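Local coordinates for protein aldehyde dehydrogenase (Listeria monocytogenes, PDB 3K9D) that probably oxidises aldehydes with NAD or NADP as the electron acceptor, at residues A214-I226 / S362-T374. Sequence-based numbering, arbitrary orientation.
Sequences AIGVGPGNGPAFI and SMDILYHEGAGHT
The imidazole of H373 meets G218 at its edge: G218 O lies in the ring plane, 3.3 Å from CD2, while G220 CA comes at the same carbon obliquely. The ring's ND1 shares a 2.7 Å hydrogen bond with T374 OG1, which helps fix its rotation. The second flat group at the interface is the amide of N221. With CG anti to the backbone N (chi1 -169°), its ND2 reaches E369 O, just past the helix end, at 2.9 Å; the bond is nearly straight and lies in the amide plane, though ND2 sits well above the carbonyl plane. S339 O also accepts from this nitrogen. G370 packs its CA 3.8 Å from N221 CB. Two waters stitch the backbones together, one donating hydrogen bonds to P219 O and A371 O, the other accepting from N221 N and donating to G370 O and T374 O. Beyond them, P223 CG rests 3.8 Å from I365 CD1, and P223 CD lies 4.0 Å from L366 CD2. Residues 362-368 run antiparallel to strand 223-226; they end helix 355-368, the crossover from strand 346-352 to parallel strand 374-378, passing strands 256-260 and 223-226, while residues 217-222 bridge to the other sheet.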
ATOM      1  N   ALA A 214       0.754   4.567  -5.008  1.00 16.89           N
ATOM      2  CA  ALA A 214      -0.561   5.195  -5.061  1.00 21.57           C
ATOM      3  C   ALA A 214      -1.541   4.564  -4.094  1.00 21.67           C
ATOM      4  O   ALA A 214      -1.432   3.400  -3.724  1.00 19.88           O
ATOM      5  CB  ALA A 214      -1.124   5.134  -6.474  1.00 18.71           C
ATOM      6  N   ILE A 215      -2.501   5.364  -3.666  1.00 26.87           N
ATOM      7  CA  ILE A 215      -3.675   4.823  -3.031  1.00 26.43           C
ATOM      8  C   ILE A 215      -4.912   5.389  -3.704  1.00 25.48           C
ATOM      9  O   ILE A 215      -5.159   6.597  -3.701  1.00 22.85           O
ATOM     10  CB  ILE A 215      -3.642   4.933  -1.480  1.00 23.96           C
ATOM     11  CG1 ILE A 215      -5.059   4.981  -0.909  1.00 24.26           C
ATOM     12  CG2 ILE A 215      -2.730   6.065  -1.010  1.00 43.56           C
ATOM     13  CD1 ILE A 215      -5.059   5.263   0.531  1.00 30.28           C
ATOM     14  N   GLY A 216      -5.667   4.481  -4.309  1.00 30.36           N
ATOM     15  CA  GLY A 216      -6.785   4.841  -5.153  1.00 22.12           C
ATOM     16  C   GLY A 216      -8.147   4.617  -4.544  1.00 26.39           C
ATOM     17  O   GLY A 216      -8.301   3.919  -3.541  1.00 25.01           O
ATOM     18  N   VAL A 217      -9.141   5.239  -5.161  1.00 29.74           N
ATOM     19  CA  VAL A 217     -10.536   5.010  -4.808  1.00 24.27           C
ATOM     20  C   VAL A 217     -11.150   4.207  -5.949  1.00 26.65           C
ATOM     21  O   VAL A 217     -10.483   3.937  -6.952  1.00 25.58           O
ATOM     22  CB  VAL A 217     -11.285   6.348  -4.578  1.00 19.43           C
ATOM     23  CG1 VAL A 217     -10.599   7.169  -3.472  1.00 21.04           C
ATOM     24  CG2 VAL A 217     -11.376   7.157  -5.874  1.00 22.70           C
ATOM     25  N   GLY A 218     -12.402   3.793  -5.800  1.00 28.52           N
ATOM     26  CA  GLY A 218     -13.109   3.156  -6.905  1.00 21.41           C
ATOM     27  C   GLY A 218     -14.459   3.834  -7.097  1.00 27.41           C
ATOM     28  O   GLY A 218     -14.830   4.697  -6.291  1.00 25.14           O
ATOM     29  N   PRO A 219     -15.194   3.457  -8.164  1.00 22.76           N
ATOM     30  CA  PRO A 219     -16.563   3.939  -8.337  1.00 27.13           C
ATOM     31  C   PRO A 219     -17.454   3.371  -7.235  1.00 22.31           C
ATOM     32  O   PRO A 219     -17.347   2.186  -6.905  1.00 21.58           O
ATOM     33  CB  PRO A 219     -16.973   3.374  -9.699  1.00 27.68           C
ATOM     34  CG  PRO A 219     -15.695   2.977 -10.375  1.00 30.91           C
ATOM     35  CD  PRO A 219     -14.785   2.561  -9.262  1.00 23.09           C
ATOM     36  N   GLY A 220     -18.277   4.229  -6.638  1.00 20.86           N
ATOM     37  CA  GLY A 220     -19.272   3.803  -5.650  1.00 24.30           C
ATOM     38  C   GLY A 220     -20.597   3.471  -6.307  1.00 26.46           C
ATOM     39  O   GLY A 220     -21.206   4.310  -6.966  1.00 30.80           O
ATOM     40  N   ASN A 221     -21.065   2.251  -6.122  1.00 14.79           N
ATOM     41  CA  ASN A 221     -22.292   1.817  -6.791  1.00 18.27           C
ATOM     42  C   ASN A 221     -23.179   1.029  -5.828  1.00 17.96           C
ATOM     43  O   ASN A 221     -23.791   0.038  -6.196  1.00 17.85           O
ATOM     44  CB  ASN A 221     -21.932   1.025  -8.051  1.00 16.59           C
ATOM     45  CG  ASN A 221     -23.124   0.769  -8.955  1.00 22.30           C
ATOM     46  OD1 ASN A 221     -24.063   1.572  -9.033  1.00 18.10           O
ATOM     47  ND2 ASN A 221     -23.094  -0.359  -9.638  1.00 19.33           N
ATOM     48  N   GLY A 222     -23.262   1.515  -4.586  1.00 16.18           N
ATOM     49  CA  GLY A 222     -23.765   0.711  -3.489  1.00 19.88           C
ATOM     50  C   GLY A 222     -25.255   0.448  -3.505  1.00 21.17           C
ATOM     51  O   GLY A 222     -26.035   1.400  -3.497  1.00 18.36           O
ATOM     52  N   PRO A 223     -25.655  -0.844  -3.550  1.00 17.83           N
ATOM     53  CA  PRO A 223     -27.059  -1.197  -3.292  1.00 19.76           C
ATOM     54  C   PRO A 223     -27.450  -0.925  -1.843  1.00 20.33           C
ATOM     55  O   PRO A 223     -26.595  -1.010  -0.935  1.00 17.28           O
ATOM     56  CB  PRO A 223     -27.110  -2.713  -3.569  1.00 14.69           C
ATOM     57  CG  PRO A 223     -25.882  -3.009  -4.377  1.00 15.88           C
ATOM     58  CD  PRO A 223     -24.846  -2.039  -3.853  1.00 15.09           C
ATOM     59  N   ALA A 224     -28.723  -0.586  -1.628  1.00 17.76           N
ATOM     60  CA  ALA A 224     -29.296  -0.508  -0.271  1.00 17.08           C
ATOM     61  C   ALA A 224     -30.388  -1.549  -0.146  1.00 16.70           C
ATOM     62  O   ALA A 224     -31.465  -1.389  -0.710  1.00 17.64           O
ATOM     63  CB  ALA A 224     -29.860   0.874   0.010  1.00 19.42           C
ATOM     64  N   PHE A 225     -30.101  -2.616   0.589  1.00 19.76           N
ATOM     65  CA  PHE A 225     -31.053  -3.714   0.783  1.00 15.37           C
ATOM     66  C   PHE A 225     -31.906  -3.433   2.037  1.00 19.63           C
ATOM     67  O   PHE A 225     -31.435  -3.507   3.173  1.00 17.27           O
ATOM     68  CB  PHE A 225     -30.307  -5.072   0.843  1.00 14.97           C
ATOM     69  CG  PHE A 225     -31.186  -6.275   1.146  1.00 15.73           C
ATOM     70  CD1 PHE A 225     -32.487  -6.369   0.674  1.00 15.10           C
ATOM     71  CD2 PHE A 225     -30.680  -7.328   1.899  1.00 10.33           C
ATOM     72  CE1 PHE A 225     -33.274  -7.468   0.976  1.00 21.41           C
ATOM     73  CE2 PHE A 225     -31.452  -8.444   2.194  1.00 23.14           C
ATOM     74  CZ  PHE A 225     -32.759  -8.508   1.736  1.00 20.20           C
ATOM     75  N   ILE A 226     -33.162  -3.062   1.814  1.00 20.62           N
ATOM     76  CA  ILE A 226     -34.089  -2.932   2.927  1.00 16.22           C
ATOM     77  C   ILE A 226     -34.649  -4.329   3.116  1.00 16.33           C
ATOM     78  O   ILE A 226     -35.538  -4.762   2.373  1.00 17.55           O
ATOM     79  CB  ILE A 226     -35.237  -1.943   2.640  1.00 15.81           C
ATOM     80  CG1 ILE A 226     -34.706  -0.585   2.184  1.00 15.47           C
ATOM     81  CG2 ILE A 226     -36.134  -1.815   3.858  1.00 12.26           C
ATOM     82  CD1 ILE A 226     -35.830   0.409   1.772  1.00 17.69           C
ATOM     83  N   SER A 362     -26.975  -8.364  -5.328  1.00 10.64           N
ATOM     84  CA  SER A 362     -26.039  -7.314  -4.870  1.00 13.91           C
ATOM     85  C   SER A 362     -24.611  -7.594  -5.347  1.00 23.47           C
ATOM     86  O   SER A 362     -23.952  -6.699  -5.875  1.00 17.52           O
ATOM     87  CB  SER A 362     -26.054  -7.174  -3.357  1.00 19.81           C
ATOM     88  OG  SER A 362     -27.314  -6.729  -2.889  1.00 21.08           O
ATOM     89  N   MET A 363     -24.162  -8.844  -5.199  1.00 21.86           N
ATOM     90  CA  MET A 363     -22.851  -9.290  -5.716  1.00 17.65           C
ATOM     91  C   MET A 363     -22.721  -9.079  -7.231  1.00 17.68           C
ATOM     92  O   MET A 363     -21.685  -8.593  -7.696  1.00 20.22           O
ATOM     93  CB  MET A 363     -22.563 -10.763  -5.357  1.00 18.53           C
ATOM     94  CG  MET A 363     -22.442 -11.044  -3.860  1.00 25.23           C
ATOM     95  SD  MET A 363     -21.919 -12.725  -3.382  1.00 17.93           S
ATOM     96  CE  MET A 363     -23.138 -13.726  -4.195  1.00 17.35           C
ATOM     97  N   ASP A 364     -23.784  -9.398  -7.974  1.00 15.70           N
ATOM     98  CA  ASP A 364     -23.853  -9.217  -9.446  1.00 22.79           C
ATOM     99  C   ASP A 364     -23.732  -7.748  -9.871  1.00 21.35           C
ATOM    100  O   ASP A 364     -23.027  -7.423 -10.841  1.00 23.48           O
ATOM    101  CB  ASP A 364     -25.160  -9.815 -10.004  1.00 16.59           C
ATOM    102  CG  ASP A 364     -25.061 -10.195 -11.481  1.00 33.04           C
ATOM    103  OD1 ASP A 364     -23.935 -10.316 -12.003  1.00 35.81           O
ATOM    104  OD2 ASP A 364     -26.115 -10.397 -12.128  1.00 27.48           O
ATOM    105  N   ILE A 365     -24.430  -6.878  -9.143  1.00 13.79           N
ATOM    106  CA  ILE A 365     -24.323  -5.423  -9.284  1.00 22.06           C
ATOM    107  C   ILE A 365     -22.887  -4.996  -9.062  1.00 19.04           C
ATOM    108  O   ILE A 365     -22.277  -4.374  -9.940  1.00 22.39           O
ATOM    109  CB  ILE A 365     -25.232  -4.662  -8.258  1.00 15.28           C
ATOM    110  CG1 ILE A 365     -26.708  -4.730  -8.658  1.00  9.62           C
ATOM    111  CG2 ILE A 365     -24.833  -3.206  -8.137  1.00 15.59           C
ATOM    112  CD1 ILE A 365     -27.637  -4.347  -7.518  1.00 11.85           C
ATOM    113  N   LEU A 366     -22.354  -5.350  -7.894  1.00 12.98           N
ATOM    114  CA  LEU A 366     -21.030  -4.913  -7.480  1.00 16.04           C
ATOM    115  C   LEU A 366     -19.918  -5.427  -8.380  1.00 20.81           C
ATOM    116  O   LEU A 366     -19.011  -4.674  -8.721  1.00 22.45           O
ATOM    117  CB  LEU A 366     -20.772  -5.269  -6.012  1.00 16.94           C
ATOM    118  CG  LEU A 366     -21.595  -4.490  -4.967  1.00 16.24           C
ATOM    119  CD1 LEU A 366     -21.537  -5.202  -3.647  1.00  9.03           C
ATOM    120  CD2 LEU A 366     -21.112  -3.041  -4.824  1.00 11.14           C
ATOM    121  N   TYR A 367     -20.005  -6.687  -8.806  1.00 18.47           N
ATOM    122  CA  TYR A 367     -18.938  -7.252  -9.652  1.00 21.23           C
ATOM    123  C   TYR A 367     -18.845  -6.602 -11.027  1.00 22.64           C
ATOM    124  O   TYR A 367     -17.756  -6.496 -11.580  1.00 23.57           O
ATOM    125  CB  TYR A 367     -19.018  -8.778  -9.742  1.00 19.89           C
ATOM    126  CG  TYR A 367     -18.484  -9.474  -8.514  1.00 27.00           C
ATOM    127  CD1 TYR A 367     -17.229  -9.148  -7.995  1.00 27.83           C
ATOM    128  CD2 TYR A 367     -19.228 -10.458  -7.869  1.00 33.43           C
ATOM    129  CE1 TYR A 367     -16.734  -9.789  -6.857  1.00 36.87           C
ATOM    130  CE2 TYR A 367     -18.751 -11.093  -6.730  1.00 37.85           C
ATOM    131  CZ  TYR A 367     -17.502 -10.761  -6.233  1.00 36.48           C
ATOM    132  OH  TYR A 367     -17.030 -11.399  -5.109  1.00 36.03           O
ATOM    133  N   HIS A 368     -19.973  -6.128 -11.558  1.00 17.06           N
ATOM    134  CA  HIS A 368     -19.939  -5.290 -12.757  1.00 22.11           C
ATOM    135  C   HIS A 368     -19.408  -3.874 -12.487  1.00 20.24           C
ATOM    136  O   HIS A 368     -18.642  -3.344 -13.275  1.00 18.00           O
ATOM    137  CB  HIS A 368     -21.306  -5.206 -13.411  1.00 11.48           C
ATOM    138  CG  HIS A 368     -21.725  -6.470 -14.094  1.00 22.84           C
ATOM    139  ND1 HIS A 368     -22.259  -7.541 -13.412  1.00 25.38           N
ATOM    140  CD2 HIS A 368     -21.720  -6.821 -15.401  1.00 23.08           C
ATOM    141  CE1 HIS A 368     -22.547  -8.505 -14.268  1.00 31.81           C
ATOM    142  NE2 HIS A 368     -22.234  -8.092 -15.483  1.00 35.97           N
ATOM    143  N   GLU A 369     -19.843  -3.269 -11.386  1.00 17.51           N
ATOM    144  CA  GLU A 369     -19.451  -1.912 -11.038  1.00 23.09           C
ATOM    145  C   GLU A 369     -19.673  -1.668  -9.542  1.00 24.24           C
ATOM    146  O   GLU A 369     -20.773  -1.896  -9.024  1.00 15.23           O
ATOM    147  CB  GLU A 369     -20.224  -0.882 -11.885  1.00 18.55           C
ATOM    148  CG  GLU A 369     -19.837   0.564 -11.602  1.00 22.25           C
ATOM    149  CD  GLU A 369     -20.288   1.550 -12.679  1.00 33.28           C
ATOM    150  OE1 GLU A 369     -20.332   1.178 -13.874  1.00 27.12           O
ATOM    151  OE2 GLU A 369     -20.579   2.714 -12.328  1.00 27.06           O
ATOM    152  N   GLY A 370     -18.625  -1.206  -8.858  1.00 13.96           N
ATOM    153  CA  GLY A 370     -18.725  -0.847  -7.450  1.00 20.43           C
ATOM    154  C   GLY A 370     -18.087  -1.769  -6.425  1.00 17.39           C
ATOM    155  O   GLY A 370     -18.010  -1.404  -5.255  1.00 19.92           O
ATOM    156  N   ALA A 371     -17.634  -2.955  -6.848  1.00 19.93           N
ATOM    157  CA  ALA A 371     -16.891  -3.873  -5.968  1.00 17.58           C
ATOM    158  C   ALA A 371     -15.777  -3.160  -5.196  1.00 12.61           C
ATOM    159  O   ALA A 371     -15.060  -2.317  -5.746  1.00 18.89           O
ATOM    160  CB  ALA A 371     -16.312  -5.047  -6.764  1.00 17.16           C
ATOM    161  N   GLY A 372     -15.659  -3.468  -3.916  1.00 13.46           N
ATOM    162  CA  GLY A 372     -14.670  -2.797  -3.087  1.00 15.17           C
ATOM    163  C   GLY A 372     -15.118  -1.520  -2.402  1.00 17.30           C
ATOM    164  O   GLY A 372     -14.495  -1.109  -1.439  1.00 20.46           O
ATOM    165  N   HIS A 373     -16.168  -0.866  -2.891  1.00 19.14           N
ATOM    166  CA  HIS A 373     -16.585   0.385  -2.268  1.00 15.21           C
ATOM    167  C   HIS A 373     -17.579   0.139  -1.111  1.00 23.35           C
ATOM    168  O   HIS A 373     -17.179  -0.303  -0.032  1.00 19.66           O
ATOM    169  CB  HIS A 373     -17.115   1.404  -3.297  1.00 20.57           C
ATOM    170  CG  HIS A 373     -16.926   2.841  -2.882  1.00 22.99           C
ATOM    171  ND1 HIS A 373     -17.249   3.306  -1.626  1.00 23.53           N
ATOM    172  CD2 HIS A 373     -16.451   3.912  -3.561  1.00 24.86           C
ATOM    173  CE1 HIS A 373     -16.957   4.591  -1.538  1.00 19.32           C
ATOM    174  NE2 HIS A 373     -16.472   4.986  -2.700  1.00 24.80           N
ATOM    175  N   THR A 374     -18.863   0.411  -1.355  1.00 23.00           N
ATOM    176  CA  THR A 374     -19.898   0.436  -0.306  1.00 17.70           C
ATOM    177  C   THR A 374     -21.127  -0.406  -0.700  1.00 16.04           C
ATOM    178  O   THR A 374     -21.447  -0.519  -1.879  1.00 16.11           O
ATOM    179  CB  THR A 374     -20.373   1.897  -0.053  1.00 22.20           C
ATOM    180  OG1 THR A 374     -19.248   2.753   0.122  1.00 22.78           O
ATOM    181  CG2 THR A 374     -21.228   1.998   1.190  1.00 24.75           C
TER
HETATM  182  O   HOH W   1     -15.127   0.409  -6.592  1.00 16.15           O
HETATM  183  O   HOH W   2     -20.108   0.281  -4.434  1.00  7.62           O